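Local coordinates for protein D-xylonate dehydratase (Caulobacter crescentus, PDB 5OYN) that catalyses the dehydration of D-xylonate to 2-dehydro-3-deoxy-D-arabinonate in D-xylose breakdown, and of D-gluconate with similar efficiency, using a [2Fe-2S] cluster and magnesium, at residues A[15-27]-A[120-132]. Sequence-based numbering, arbitrary orientation.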
loop_
_atom_site.group_PDB
_atom_site.type_symbol
_atom_site.label_atom_id
_atom_site.label_comp_id
_atom_site.label_asym_id
_atom_site.label_seq_id
_atom_site.Cartn_x
_atom_site.Cartn_y
_atom_site.Cartn_z
ATOM N N PRO A 15 -24.372 19.229 -15.940
ATOM C CA PRO A 15 -24.205 19.312 -14.483
ATOM C C PRO A 15 -25.469 18.920 -13.730
ATOM O O PRO A 15 -26.577 18.920 -14.265
ATOM C CB PRO A 15 -23.846 20.785 -14.243
ATOM C CG PRO A 15 -23.267 21.246 -15.533
ATOM C CD PRO A 15 -23.971 20.474 -16.618
ATOM N N ARG A 16 -25.280 18.574 -12.461
ATOM C CA ARG A 16 -26.359 18.096 -11.609
ATOM C C ARG A 16 -26.001 18.417 -10.161
ATOM O O ARG A 16 -24.822 18.504 -9.803
ATOM C CB ARG A 16 -26.596 16.590 -11.828
ATOM C CG ARG A 16 -27.613 15.952 -10.894
ATOM C CD ARG A 16 -27.706 14.415 -11.083
ATOM N NE ARG A 16 -28.046 14.008 -12.451
ATOM C CZ ARG A 16 -29.294 13.923 -12.920
ATOM N NH1 ARG A 16 -30.320 14.225 -12.126
ATOM N NH2 ARG A 16 -29.522 13.545 -14.181
ATOM N N ARG A 17 -27.017 18.639 -9.337
ATOM C CA ARG A 17 -26.785 18.845 -7.911
ATOM C C ARG A 17 -26.914 17.478 -7.254
ATOM O O ARG A 17 -28.024 16.982 -7.024
ATOM C CB ARG A 17 -27.750 19.865 -7.313
ATOM C CG ARG A 17 -27.924 19.724 -5.790
ATOM C CD ARG A 17 -28.350 21.010 -5.116
ATOM N NE ARG A 17 -27.220 21.915 -4.948
ATOM C CZ ARG A 17 -26.867 22.443 -3.779
ATOM N NH1 ARG A 17 -27.562 22.151 -2.684
ATOM N NH2 ARG A 17 -25.824 23.263 -3.703
ATOM N N PHE A 18 -25.769 16.859 -6.981
ATOM C CA PHE A 18 -25.742 15.554 -6.352
ATOM C C PHE A 18 -26.058 15.675 -4.861
ATOM O O PHE A 18 -25.879 16.728 -4.248
ATOM C CB PHE A 18 -24.380 14.921 -6.569
ATOM C CG PHE A 18 -24.018 14.734 -8.013
ATOM C CD1 PHE A 18 -24.525 13.667 -8.734
ATOM C CD2 PHE A 18 -23.143 15.603 -8.640
ATOM C CE1 PHE A 18 -24.178 13.477 -10.061
ATOM C CE2 PHE A 18 -22.790 15.419 -9.969
ATOM C CZ PHE A 18 -23.318 14.356 -10.683
ATOM N N ARG A 19 -26.542 14.580 -4.269
ATOM C CA ARG A 19 -26.857 14.628 -2.841
ATOM C C ARG A 19 -25.632 14.977 -2.005
ATOM O O ARG A 19 -25.769 15.497 -0.889
ATOM C CB ARG A 19 -27.434 13.299 -2.376
ATOM C CG ARG A 19 -26.853 12.144 -3.113
ATOM C CD ARG A 19 -27.595 10.886 -2.793
ATOM N NE ARG A 19 -27.159 10.278 -1.542
ATOM C CZ ARG A 19 -27.890 10.262 -0.439
ATOM N NH1 ARG A 19 -29.086 10.846 -0.437
ATOM N NH2 ARG A 19 -27.429 9.666 0.656
ATOM N N SER A 20 -24.430 14.677 -2.511
ATOM C CA SER A 20 -23.218 15.125 -1.836
ATOM C C SER A 20 -23.283 16.619 -1.550
ATOM O O SER A 20 -22.939 17.060 -0.448
ATOM C CB SER A 20 -21.983 14.783 -2.674
ATOM O OG SER A 20 -22.196 14.982 -4.062
ATOM N N ARG A 21 -23.769 17.407 -2.518
ATOM C CA ARG A 21 -23.848 18.855 -2.347
ATOM C C ARG A 21 -24.666 19.260 -1.131
ATOM O O ARG A 21 -24.485 20.369 -0.630
ATOM C CB ARG A 21 -24.426 19.513 -3.599
ATOM C CG ARG A 21 -23.618 19.256 -4.873
ATOM C CD ARG A 21 -22.221 19.885 -4.793
ATOM N NE ARG A 21 -21.144 18.883 -4.820
ATOM C CZ ARG A 21 -19.846 19.166 -4.685
ATOM N NH1 ARG A 21 -19.456 20.426 -4.527
ATOM N NH2 ARG A 21 -18.934 18.195 -4.733
ATOM N N ASP A 22 -25.543 18.397 -0.621
ATOM C CA ASP A 22 -26.253 18.781 0.591
ATOM C C ASP A 22 -25.350 18.780 1.821
ATOM O O ASP A 22 -25.715 19.361 2.850
ATOM C CB ASP A 22 -27.455 17.877 0.827
ATOM C CG ASP A 22 -28.348 18.394 1.948
ATOM O OD1 ASP A 22 -29.003 19.451 1.762
ATOM O OD2 ASP A 22 -28.370 17.757 3.026
ATOM N N TRP A 23 -24.184 18.137 1.746
ATOM C CA TRP A 23 -23.193 18.222 2.811
ATOM C C TRP A 23 -22.212 19.359 2.557
ATOM O O TRP A 23 -21.922 20.151 3.459
ATOM C CB TRP A 23 -22.411 16.913 2.932
ATOM C CG TRP A 23 -23.044 15.797 3.699
ATOM C CD1 TRP A 23 -22.708 15.380 4.951
ATOM C CD2 TRP A 23 -24.061 14.904 3.237
ATOM N NE1 TRP A 23 -23.477 14.302 5.313
ATOM C CE2 TRP A 23 -24.316 13.990 4.278
ATOM C CE3 TRP A 23 -24.792 14.796 2.050
ATOM C CZ2 TRP A 23 -25.273 12.981 4.171
ATOM C CZ3 TRP A 23 -25.749 13.783 1.945
ATOM C CH2 TRP A 23 -25.975 12.893 2.998
ATOM N N PHE A 24 -21.710 19.451 1.326
ATOM C CA PHE A 24 -20.555 20.270 1.000
ATOM C C PHE A 24 -20.913 21.637 0.433
ATOM O O PHE A 24 -20.028 22.495 0.326
ATOM C CB PHE A 24 -19.656 19.520 0.007
ATOM C CG PHE A 24 -19.103 18.222 0.548
ATOM C CD1 PHE A 24 -18.885 18.055 1.913
ATOM C CD2 PHE A 24 -18.803 17.169 -0.309
ATOM C CE1 PHE A 24 -18.381 16.867 2.407
ATOM C CE2 PHE A 24 -18.298 15.971 0.182
ATOM C CZ PHE A 24 -18.088 15.820 1.539
ATOM N N ASP A 25 -22.174 21.865 0.072
ATOM C CA ASP A 25 -22.619 23.174 -0.397
ATOM C C ASP A 25 -24.075 23.390 0.013
ATOM O O ASP A 25 -24.939 23.724 -0.801
ATOM C CB ASP A 25 -22.421 23.307 -1.907
ATOM C CG ASP A 25 -22.759 24.693 -2.417
ATOM O OD1 ASP A 25 -22.215 25.682 -1.879
ATOM O OD2 ASP A 25 -23.575 24.790 -3.359
ATOM N N ASN A 26 -24.360 23.195 1.299
ATOM C CA ASN A 26 -25.729 23.311 1.791
ATOM C C ASN A 26 -26.160 24.774 1.792
ATOM O O ASN A 26 -25.451 25.626 2.349
ATOM C CB ASN A 26 -25.853 22.723 3.195
ATOM C CG ASN A 26 -27.289 22.631 3.659
ATOM O OD1 ASN A 26 -27.693 23.322 4.591
ATOM N ND2 ASN A 26 -28.070 21.776 3.009
ATOM N N PRO A 27 -27.314 25.106 1.180
ATOM C CA PRO A 27 -27.753 26.510 1.108
ATOM C C PRO A 27 -28.053 27.121 2.468
ATOM O O PRO A 27 -27.543 28.198 2.801
ATOM C CB PRO A 27 -29.016 26.437 0.242
ATOM C CG PRO A 27 -29.460 24.995 0.308
ATOM C CD PRO A 27 -28.229 24.181 0.484
ATOM N N VAL A 120 -26.490 -0.110 3.563
ATOM C CA VAL A 120 -27.506 0.926 3.333
ATOM C C VAL A 120 -27.287 2.108 4.277
ATOM O O VAL A 120 -27.376 3.269 3.857
ATOM C CB VAL A 120 -28.957 0.377 3.433
ATOM C CG1 VAL A 120 -29.125 -0.957 2.714
ATOM C CG2 VAL A 120 -29.476 0.301 4.873
ATOM N N GLU A 121 -26.973 1.844 5.551
ATOM C CA GLU A 121 -26.660 2.935 6.472
ATOM C C GLU A 121 -25.569 3.838 5.898
ATOM O O GLU A 121 -25.718 5.061 5.860
ATOM C CB GLU A 121 -26.233 2.383 7.834
ATOM C CG GLU A 121 -27.370 1.947 8.778
ATOM C CD GLU A 121 -28.672 2.744 8.618
ATOM O OE1 GLU A 121 -29.522 2.319 7.801
ATOM O OE2 GLU A 121 -28.866 3.764 9.327
ATOM N N THR A 122 -24.474 3.237 5.421
ATOM C CA THR A 122 -23.365 3.995 4.844
ATOM C C THR A 122 -23.785 4.719 3.568
ATOM O O THR A 122 -23.569 5.929 3.432
ATOM C CB THR A 122 -22.187 3.049 4.566
ATOM O OG1 THR A 122 -21.812 2.379 5.774
ATOM C CG2 THR A 122 -20.986 3.798 3.999
ATOM N N LEU A 123 -24.372 3.992 2.607
ATOM C CA LEU A 123 -24.730 4.609 1.325
ATOM C C LEU A 123 -25.702 5.765 1.512
ATOM O O LEU A 123 -25.611 6.790 0.822
ATOM C CB LEU A 123 -25.345 3.575 0.390
ATOM C CG LEU A 123 -24.452 2.492 -0.199
ATOM C CD1 LEU A 123 -25.256 1.708 -1.225
ATOM C CD2 LEU A 123 -23.228 3.102 -0.828
ATOM N N HIS A 124 -26.639 5.623 2.443
ATOM C CA HIS A 124 -27.640 6.654 2.651
ATOM C C HIS A 124 -27.189 7.734 3.625
ATOM O O HIS A 124 -27.621 8.886 3.493
ATOM C CB HIS A 124 -28.938 6.013 3.140
ATOM C CG HIS A 124 -30.023 7.000 3.411
ATOM N ND1 HIS A 124 -30.677 7.679 2.406
ATOM C CD2 HIS A 124 -30.551 7.447 4.576
ATOM C CE1 HIS A 124 -31.569 8.492 2.939
ATOM N NE2 HIS A 124 -31.515 8.368 4.253
ATOM N N GLY A 125 -26.304 7.403 4.577
ATOM C CA GLY A 125 -25.883 8.289 5.648
ATOM C C GLY A 125 -24.703 9.202 5.382
ATOM O O GLY A 125 -24.427 10.076 6.213
ATOM N N TYR A 126 -24.004 9.050 4.264
ATOM C CA TYR A 126 -22.822 9.842 3.960
ATOM C C TYR A 126 -22.996 10.516 2.609
ATOM O O TYR A 126 -23.871 10.131 1.828
ATOM C CB TYR A 126 -21.560 8.965 3.957
ATOM C CG TYR A 126 -21.200 8.425 5.318
ATOM C CD1 TYR A 126 -21.650 7.174 5.732
ATOM C CD2 TYR A 126 -20.421 9.168 6.196
ATOM C CE1 TYR A 126 -21.325 6.673 6.984
ATOM C CE2 TYR A 126 -20.087 8.681 7.442
ATOM C CZ TYR A 126 -20.537 7.435 7.835
ATOM O OH TYR A 126 -20.209 6.950 9.084
ATOM N N PRO A 127 -22.191 11.540 2.302
ATOM C CA PRO A 127 -22.393 12.250 1.029
ATOM C C PRO A 127 -21.929 11.439 -0.168
ATOM O O PRO A 127 -20.963 11.808 -0.846
ATOM C CB PRO A 127 -21.559 13.526 1.200
ATOM C CG PRO A 127 -20.505 13.143 2.142
ATOM C CD PRO A 127 -21.135 12.169 3.107
ATOM N N ILE A 128 -22.620 10.332 -0.435
ATOM C CA ILE A 128 -22.253 9.390 -1.485
ATOM C C ILE A 128 -23.276 9.498 -2.606
ATOM O O ILE A 128 -24.488 9.475 -2.354
ATOM C CB ILE A 128 -22.172 7.957 -0.933
ATOM C CG1 ILE A 128 -20.999 7.849 0.044
ATOM C CG2 ILE A 128 -22.044 6.935 -2.063
ATOM C CD1 ILE A 128 -21.136 6.703 1.019
ATOM N N ASP A 129 -22.788 9.626 -3.841
ATOM C CA ASP A 129 -23.650 9.795 -5.003
ATOM C C ASP A 129 -23.872 8.489 -5.751
ATOM O O ASP A 129 -25.012 8.043 -5.899
ATOM C CB ASP A 129 -23.059 10.837 -5.942
ATOM C CG ASP A 129 -23.040 12.195 -5.321
ATOM O OD1 ASP A 129 -24.022 12.502 -4.594
ATOM O OD2 ASP A 129 -22.051 12.942 -5.543
ATOM N N ALA A 130 -22.807 7.892 -6.264
ATOM C CA ALA A 130 -22.859 6.594 -6.907
ATOM C C ALA A 130 -21.955 5.643 -6.136
ATOM O O ALA A 130 -21.206 6.054 -5.243
ATOM C CB ALA A 130 -22.434 6.691 -8.377
ATOM N N VAL A 131 -22.023 4.355 -6.483
ATOM C CA VAL A 131 -21.249 3.336 -5.789
ATOM C C VAL A 131 -20.689 2.317 -6.777
ATOM O O VAL A 131 -21.267 2.048 -7.835
ATOM C CB VAL A 131 -22.087 2.646 -4.701
ATOM C CG1 VAL A 131 -23.122 1.748 -5.325
ATOM C CG2 VAL A 131 -21.180 1.862 -3.759
ATOM N N VAL A 132 -19.520 1.784 -6.435
ATOM C CA VAL A 132 -18.930 0.648 -7.121
ATOM C C VAL A 132 -18.883 -0.486 -6.113
ATOM O O VAL A 132 -18.163 -0.406 -5.110
ATOM C CB VAL A 132 -17.539 0.971 -7.662
ATOM C CG1 VAL A 132 -16.922 -0.278 -8.268
ATOM C CG2 VAL A 132 -17.630 2.089 -8.676
#
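Asp129 and Ser20 are joined by two hydrogen bonds: the backbone N of Ser20 donates to Asp129 OD1 (3.0 Å), and Ser20 OG bonds to Asp129 OD2 (2.5 Å), each carboxylate oxygen using its syn lone pair. With CG anti to its own carbonyl carbon (chi1 -66°), the Asp129 carboxylate turns toward Ser20, where it can serve amide and hydroxyl at once; OD2 also accepts from Ile56 N. Arg19 is long enough, and has donors enough, to reach two backbone carbonyls: NE meets Ile128 O (2.9 Å) almost in line with the carbonyl, NH2 meets His124 O (2.9 Å) from above the carbonyl plane, and the group bridges the end of helix 109-125 and the loop beyond. Compact Pro127 lays CD over the five-membered ring of Trp23, 3.8 Å from its centroid, a CH-pi contact; Phe24 adds a flat apolar rim, CZ touching Pro127 CG (3.7 Å). The broad indole offers this face while its NE1 bonds to Cys103 O of a second subunit; an alanine here would probably remove the surface under Pro127 CD and leave that carbonyl without this donor. Pro127 centres an inverse gamma turn in the helix-to-strand connection leading into a parallel sheet, and segment 15-27 packs against it beside a subunit interface.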